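Local coordinates for 2-oxoglutarate-dependent dioxygenase DAO (Oryza sativa subsp. indica, PDB 6KUN), which probably inactivates the plant hormone auxin, using iron(II) and 2-oxoglutarate to oxidise indole-3-acetic acid irreversibly to 2-oxoindole-3-acetic acid, at residues B[168-180]-B[277-291]. Sequence-based numbering, arbitrary orientation. Where two conformers were deposited one is given.
Sequences PGVQVHTDSGFLT and YDDYRRLRLSTGERA. With IAC (1H-indol-3-ylacetic acid), chain H; AKG (2-oxoglutaric acid), chain G.
Thr174 N donates to Arg290 O (2.8 Å), pinning the turn after helix 277-287 to the loop that follows strand 168-173, with His173 CA and Ala291 CA 4.2 Å apart. The end of this strand and the loop after it, in the jelly-roll (double-stranded beta-helix) fold, carry the HxD motif, whose His173 and Asp175 are predicted, with His232, to bind the iron; both also line the 2-oxoglutarate pocket. The small side chain of Ala291 is consistent with so close an approach. Arg284 leaves the helix with CG beside its backbone N, and a bend at chi3 (50°) helps turn its guanidinium onto Thr174. The grip is end-on: Arg284 NH2 reaches Thr174 O at 3.0 Å, tilted from the carbonyl plane, while Arg284 NH1 meets Thr174 OG1 at 3.0 Å, nearly in the guanidinium plane. Asp217 pairs with Arg284 NH1 and hydrogen-bonds Thr174 OG1 and Tyr280 OH, which probably offsets the buried charge. The flat guanidinium of Arg284 is sandwiched, Arg290 CA 3.5 Å above one face and Ser176 CB over the opposite one. A leucine here would probably leave Thr174 O and OG1 without these donors, Asp217 without its salt-bridge partner, and loop 174-177 less firmly held against the helix. Arg281, Arg284 and Arg290 also border the indole-3-acetic acid pocket with Ser176, although the modelled approach of Arg290 to the indole is doubtfully short. Serine suits its place, being small enough to fit beneath Arg284 yet polar: Ser176 OG lies 3.1 Å from the indole N and shares a hydrogen bond of 2.6 Å with Tyr277 OH, near the plane of the tyrosine ring.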
loop_
_atom_site.group_PDB
_atom_site.type_symbol
_atom_site.label_atom_id
_atom_site.label_comp_id
_atom_site.label_asym_id
_atom_site.label_seq_id
_atom_site.Cartn_x
_atom_site.Cartn_y
_atom_site.Cartn_z
ATOM N N PRO B 168 9.261 21.953 6.262
ATOM C CA PRO B 168 9.405 20.866 7.244
ATOM C C PRO B 168 8.066 20.441 7.835
ATOM O O PRO B 168 7.276 21.271 8.297
ATOM C CB PRO B 168 10.319 21.475 8.317
ATOM C CG PRO B 168 11.129 22.483 7.585
ATOM C CD PRO B 168 10.249 23.032 6.475
ATOM N N GLY B 169 7.825 19.129 7.845
ATOM C CA GLY B 169 6.678 18.580 8.550
ATOM C C GLY B 169 6.909 18.452 10.054
ATOM O O GLY B 169 5.992 18.652 10.857
ATOM N N VAL B 170 8.126 18.080 10.446
ATOM C CA VAL B 170 8.535 18.077 11.845
ATOM C C VAL B 170 10.005 18.472 11.872
ATOM O O VAL B 170 10.776 18.022 11.010
ATOM C CB VAL B 170 8.287 16.718 12.570
ATOM C CG1 VAL B 170 7.692 15.648 11.648
ATOM C CG2 VAL B 170 9.552 16.184 13.279
ATOM N N GLN B 171 10.380 19.326 12.843
ATOM C CA GLN B 171 11.717 19.878 12.942
ATOM C C GLN B 171 12.722 18.822 13.435
ATOM O O GLN B 171 12.340 17.726 13.875
ATOM C CB GLN B 171 11.776 21.052 13.926
ATOM C CG GLN B 171 10.520 21.894 14.097
ATOM C CD GLN B 171 10.434 22.510 15.508
ATOM O OE1 GLN B 171 11.278 22.239 16.371
ATOM N NE2 GLN B 171 9.410 23.326 15.742
ATOM N N VAL B 172 14.014 19.186 13.443
ATOM C CA VAL B 172 15.073 18.222 13.724
ATOM C C VAL B 172 15.143 17.911 15.220
ATOM O O VAL B 172 15.381 18.799 16.038
ATOM C CB VAL B 172 16.440 18.734 13.236
ATOM C CG1 VAL B 172 17.475 17.654 13.568
ATOM C CG2 VAL B 172 16.434 19.051 11.765
ATOM N N HIS B 173 15.087 16.627 15.553
ATOM C CA HIS B 173 15.153 16.216 16.938
ATOM C C HIS B 173 15.601 14.769 16.992
ATOM O O HIS B 173 15.648 14.067 15.977
ATOM C CB HIS B 173 13.790 16.345 17.604
ATOM C CG HIS B 173 12.777 15.410 17.020
ATOM N ND1 HIS B 173 12.355 15.494 15.709
ATOM C CD2 HIS B 173 12.137 14.343 17.546
ATOM C CE1 HIS B 173 11.477 14.542 15.462
ATOM N NE2 HIS B 173 11.325 13.834 16.563
ATOM N N THR B 174 15.887 14.324 18.205
ATOM C CA THR B 174 16.081 12.913 18.514
ATOM C C THR B 174 14.861 12.499 19.328
ATOM O O THR B 174 14.235 13.328 19.963
ATOM C CB THR B 174 17.363 12.639 19.309
ATOM O OG1 THR B 174 17.345 13.399 20.533
ATOM C CG2 THR B 174 18.620 12.941 18.484
ATOM N N ASP B 175 14.570 11.208 19.331
ATOM C CA ASP B 175 13.644 10.660 20.303
ATOM C C ASP B 175 14.354 10.555 21.645
ATOM O O ASP B 175 15.506 10.127 21.699
ATOM C CB ASP B 175 13.166 9.269 19.879
ATOM C CG ASP B 175 12.430 9.274 18.555
ATOM O OD1 ASP B 175 11.926 10.342 18.147
ATOM O OD2 ASP B 175 12.348 8.205 17.932
ATOM N N SER B 176 13.644 10.869 22.740
ATOM C CA SER B 176 14.272 10.818 24.057
ATOM C C SER B 176 14.509 9.382 24.512
ATOM O O SER B 176 15.439 9.120 25.298
ATOM C CB SER B 176 13.389 11.526 25.098
ATOM O OG SER B 176 12.118 10.920 25.160
ATOM N N GLY B 177 13.694 8.448 24.011
ATOM C CA GLY B 177 13.652 7.088 24.497
ATOM C C GLY B 177 14.735 6.182 23.946
ATOM O O GLY B 177 15.719 6.618 23.349
ATOM N N PHE B 178 14.502 4.881 24.103
ATOM C CA PHE B 178 15.493 3.860 23.760
ATOM C C PHE B 178 15.519 3.550 22.267
ATOM O O PHE B 178 16.567 3.711 21.599
ATOM C CB PHE B 178 15.184 2.603 24.623
ATOM C CG PHE B 178 16.151 1.502 24.503
ATOM C CD1 PHE B 178 17.447 1.624 25.026
ATOM C CD2 PHE B 178 15.792 0.307 23.888
ATOM C CE1 PHE B 178 18.364 0.581 24.897
ATOM C CE2 PHE B 178 16.704 -0.717 23.711
ATOM C CZ PHE B 178 17.994 -0.586 24.248
ATOM N N LEU B 179 14.397 3.033 21.751
ATOM C CA LEU B 179 14.239 2.646 20.355
ATOM C C LEU B 179 12.835 3.008 19.914
ATOM O O LEU B 179 11.901 2.943 20.718
ATOM C CB LEU B 179 14.381 1.140 20.136
ATOM C CG LEU B 179 15.753 0.517 20.300
ATOM C CD1 LEU B 179 15.648 -0.984 20.182
ATOM C CD2 LEU B 179 16.715 1.096 19.299
ATOM N N THR B 180 12.679 3.319 18.632
ATOM C CA THR B 180 11.390 3.618 18.049
ATOM C C THR B 180 11.189 2.808 16.785
ATOM O O THR B 180 12.082 2.774 15.935
ATOM C CB THR B 180 11.274 5.102 17.724
ATOM O OG1 THR B 180 11.523 5.851 18.906
ATOM C CG2 THR B 180 9.835 5.399 17.238
ATOM N N TYR B 277 14.658 8.511 33.608
ATOM C CA TYR B 277 14.168 8.914 32.298
ATOM C C TYR B 277 13.213 10.103 32.390
ATOM O O TYR B 277 13.334 11.084 31.628
ATOM C CB TYR B 277 13.480 7.723 31.638
ATOM C CG TYR B 277 12.820 8.090 30.342
ATOM C CD1 TYR B 277 13.582 8.566 29.291
ATOM C CD2 TYR B 277 11.441 7.956 30.156
ATOM C CE1 TYR B 277 13.002 8.916 28.101
ATOM C CE2 TYR B 277 10.863 8.283 28.961
ATOM C CZ TYR B 277 11.633 8.772 27.931
ATOM O OH TYR B 277 11.060 9.113 26.718
ATOM N N ASP B 278 12.294 10.037 33.348
ATOM C CA ASP B 278 11.381 11.140 33.612
ATOM C C ASP B 278 12.147 12.450 33.767
ATOM O O ASP B 278 11.808 13.453 33.139
ATOM C CB ASP B 278 10.552 10.862 34.867
ATOM C CG ASP B 278 9.387 11.820 35.019
ATOM O OD1 ASP B 278 8.459 11.768 34.184
ATOM O OD2 ASP B 278 9.397 12.626 35.973
ATOM N N ASP B 279 13.183 12.440 34.603
ATOM C CA ASP B 279 13.996 13.632 34.806
ATOM C C ASP B 279 14.664 14.083 33.509
ATOM O O ASP B 279 14.848 15.277 33.273
ATOM C CB ASP B 279 15.055 13.378 35.880
ATOM C CG ASP B 279 14.455 13.239 37.285
ATOM O OD1 ASP B 279 13.272 13.591 37.474
ATOM O OD2 ASP B 279 15.175 12.732 38.180
ATOM N N TYR B 280 15.090 13.141 32.671
ATOM C CA TYR B 280 15.712 13.546 31.417
ATOM C C TYR B 280 14.696 14.217 30.501
ATOM O O TYR B 280 15.019 15.215 29.847
ATOM C CB TYR B 280 16.374 12.339 30.724
ATOM C CG TYR B 280 17.025 12.748 29.441
ATOM C CD1 TYR B 280 18.068 13.673 29.421
ATOM C CD2 TYR B 280 16.546 12.270 28.235
ATOM C CE1 TYR B 280 18.622 14.083 28.223
ATOM C CE2 TYR B 280 17.092 12.671 27.053
ATOM C CZ TYR B 280 18.120 13.567 27.051
ATOM O OH TYR B 280 18.630 13.942 25.845
ATOM N N ARG B 281 13.449 13.708 30.469
ATOM C CA ARG B 281 12.392 14.386 29.711
ATOM C C ARG B 281 12.164 15.815 30.185
ATOM O O ARG B 281 12.036 16.731 29.372
ATOM C CB ARG B 281 11.095 13.595 29.815
ATOM C CG ARG B 281 11.077 12.335 29.013
ATOM C CD ARG B 281 9.699 11.670 29.052
ATOM N NE ARG B 281 8.638 12.503 28.493
ATOM C CZ ARG B 281 7.338 12.282 28.694
ATOM N NH1 ARG B 281 6.966 11.257 29.431
ATOM N NH2 ARG B 281 6.435 13.075 28.155
ATOM N N ARG B 282 12.081 16.010 31.509
ATOM C CA ARG B 282 11.999 17.349 32.075
ATOM C C ARG B 282 13.120 18.227 31.550
ATOM O O ARG B 282 12.892 19.369 31.128
ATOM C CB ARG B 282 12.094 17.291 33.596
ATOM C CG ARG B 282 10.996 16.584 34.300
ATOM C CD ARG B 282 11.219 16.694 35.829
ATOM N NE ARG B 282 11.307 18.083 36.279
ATOM C CZ ARG B 282 10.279 18.783 36.750
ATOM N NH1 ARG B 282 9.078 18.232 36.837
ATOM N NH2 ARG B 282 10.429 20.031 37.136
ATOM N N LEU B 283 14.356 17.705 31.599
ATOM C CA LEU B 283 15.522 18.475 31.184
ATOM C C LEU B 283 15.439 18.877 29.716
ATOM O O LEU B 283 15.822 19.993 29.364
ATOM C CB LEU B 283 16.795 17.670 31.450
ATOM C CG LEU B 283 18.142 18.383 31.276
ATOM C CD1 LEU B 283 18.374 19.411 32.348
ATOM C CD2 LEU B 283 19.283 17.347 31.242
ATOM N N ARG B 284 14.966 17.988 28.836
ATOM C CA ARG B 284 14.747 18.380 27.445
ATOM C C ARG B 284 13.701 19.492 27.375
ATOM O O ARG B 284 13.889 20.506 26.686
ATOM C CB ARG B 284 14.308 17.167 26.592
ATOM C CG ARG B 284 15.472 16.186 26.252
ATOM C CD ARG B 284 15.012 14.867 25.534
ATOM N NE ARG B 284 14.137 15.128 24.392
ATOM C CZ ARG B 284 14.415 14.871 23.102
ATOM N NH1 ARG B 284 15.542 14.331 22.754
ATOM N NH2 ARG B 284 13.505 15.154 22.181
ATOM N N LEU B 285 12.597 19.322 28.112
ATOM C CA LEU B 285 11.505 20.303 28.078
ATOM C C LEU B 285 11.953 21.666 28.597
ATOM O O LEU B 285 11.609 22.695 28.009
ATOM C CB LEU B 285 10.322 19.757 28.881
ATOM C CG LEU B 285 9.106 20.672 29.048
ATOM C CD1 LEU B 285 8.513 21.005 27.682
ATOM C CD2 LEU B 285 8.047 20.029 29.938
ATOM N N SER B 286 12.790 21.701 29.636
ATOM C CA SER B 286 13.159 23.006 30.191
ATOM C C SER B 286 14.324 23.668 29.447
ATOM O O SER B 286 14.363 24.894 29.374
ATOM C CB SER B 286 13.494 22.885 31.684
ATOM O OG SER B 286 14.735 22.260 31.915
ATOM N N THR B 287 15.273 22.892 28.880
ATOM C CA THR B 287 16.357 23.487 28.104
ATOM C C THR B 287 15.985 23.726 26.641
ATOM O O THR B 287 16.694 24.454 25.943
ATOM C CB THR B 287 17.622 22.613 28.082
ATOM O OG1 THR B 287 17.299 21.331 27.521
ATOM C CG2 THR B 287 18.222 22.449 29.480
ATOM N N GLY B 288 14.910 23.105 26.150
ATOM C CA GLY B 288 14.622 23.063 24.733
ATOM C C GLY B 288 15.607 22.265 23.907
ATOM O O GLY B 288 15.628 22.394 22.677
ATOM N N GLU B 289 16.455 21.472 24.531
ATOM C CA GLU B 289 17.473 20.699 23.814
ATOM C C GLU B 289 16.829 19.360 23.489
ATOM O O GLU B 289 16.733 18.480 24.356
ATOM C CB GLU B 289 18.741 20.557 24.647
ATOM C CG GLU B 289 19.434 21.914 24.882
ATOM C CD GLU B 289 20.662 21.864 25.778
ATOM O OE1 GLU B 289 20.844 20.903 26.546
ATOM O OE2 GLU B 289 21.465 22.819 25.703
ATOM N N ARG B 290 16.365 19.203 22.252
ATOM C CA ARG B 290 15.607 18.013 21.872
ATOM C C ARG B 290 16.321 17.115 20.863
ATOM O O ARG B 290 15.757 16.124 20.400
ATOM C CB ARG B 290 14.231 18.410 21.330
ATOM C CG ARG B 290 13.497 19.428 22.188
ATOM C CD ARG B 290 11.995 19.357 21.966
ATOM N NE ARG B 290 11.272 20.309 22.804
ATOM C CZ ARG B 290 10.818 20.037 24.023
ATOM N NH1 ARG B 290 10.171 20.966 24.713
ATOM N NH2 ARG B 290 11.011 18.836 24.552
ATOM N N ALA B 291 17.558 17.460 20.523
ATOM C CA ALA B 291 18.331 16.670 19.584
ATOM C C ALA B 291 19.503 15.981 20.269
ATOM O O ALA B 291 20.524 15.718 19.634
ATOM C CB ALA B 291 18.833 17.533 18.437
HETATM C C IAC H . 10.654 15.073 24.566
HETATM C C1 IAC H . 9.303 15.161 24.613
HETATM C C2 IAC H . 8.639 16.319 24.138
HETATM C C3 IAC H . 9.370 17.359 23.616
HETATM C C4 IAC H . 10.748 17.260 23.557
HETATM C C5 IAC H . 11.369 16.138 24.048
HETATM C C7 IAC H . 8.841 14.025 25.159
HETATM C C8 IAC H . 9.910 13.202 25.465
HETATM C C17 IAC H . 7.439 13.521 25.493
HETATM C C18 IAC H . 6.722 12.930 24.293
HETATM N N IAC H . 11.039 13.862 25.093
HETATM O O2 IAC H . 5.477 13.111 24.194
HETATM O O3 IAC H . 7.352 12.254 23.434
HETATM C C1 AKG G . 9.321 10.565 15.089
HETATM O O1 AKG G . 9.228 9.383 14.692
HETATM O O2 AKG G . 9.568 10.844 16.282
HETATM C C2 AKG G . 9.136 11.651 14.132
HETATM O O5 AKG G . 10.030 12.458 13.938
HETATM C C3 AKG G . 7.830 11.771 13.382
HETATM C C4 AKG G . 7.366 10.387 12.946
HETATM C C5 AKG G . 6.074 10.510 12.175
HETATM O O3 AKG G . 6.076 10.224 10.957
HETATM O O4 AKG G . 5.050 10.891 12.782
#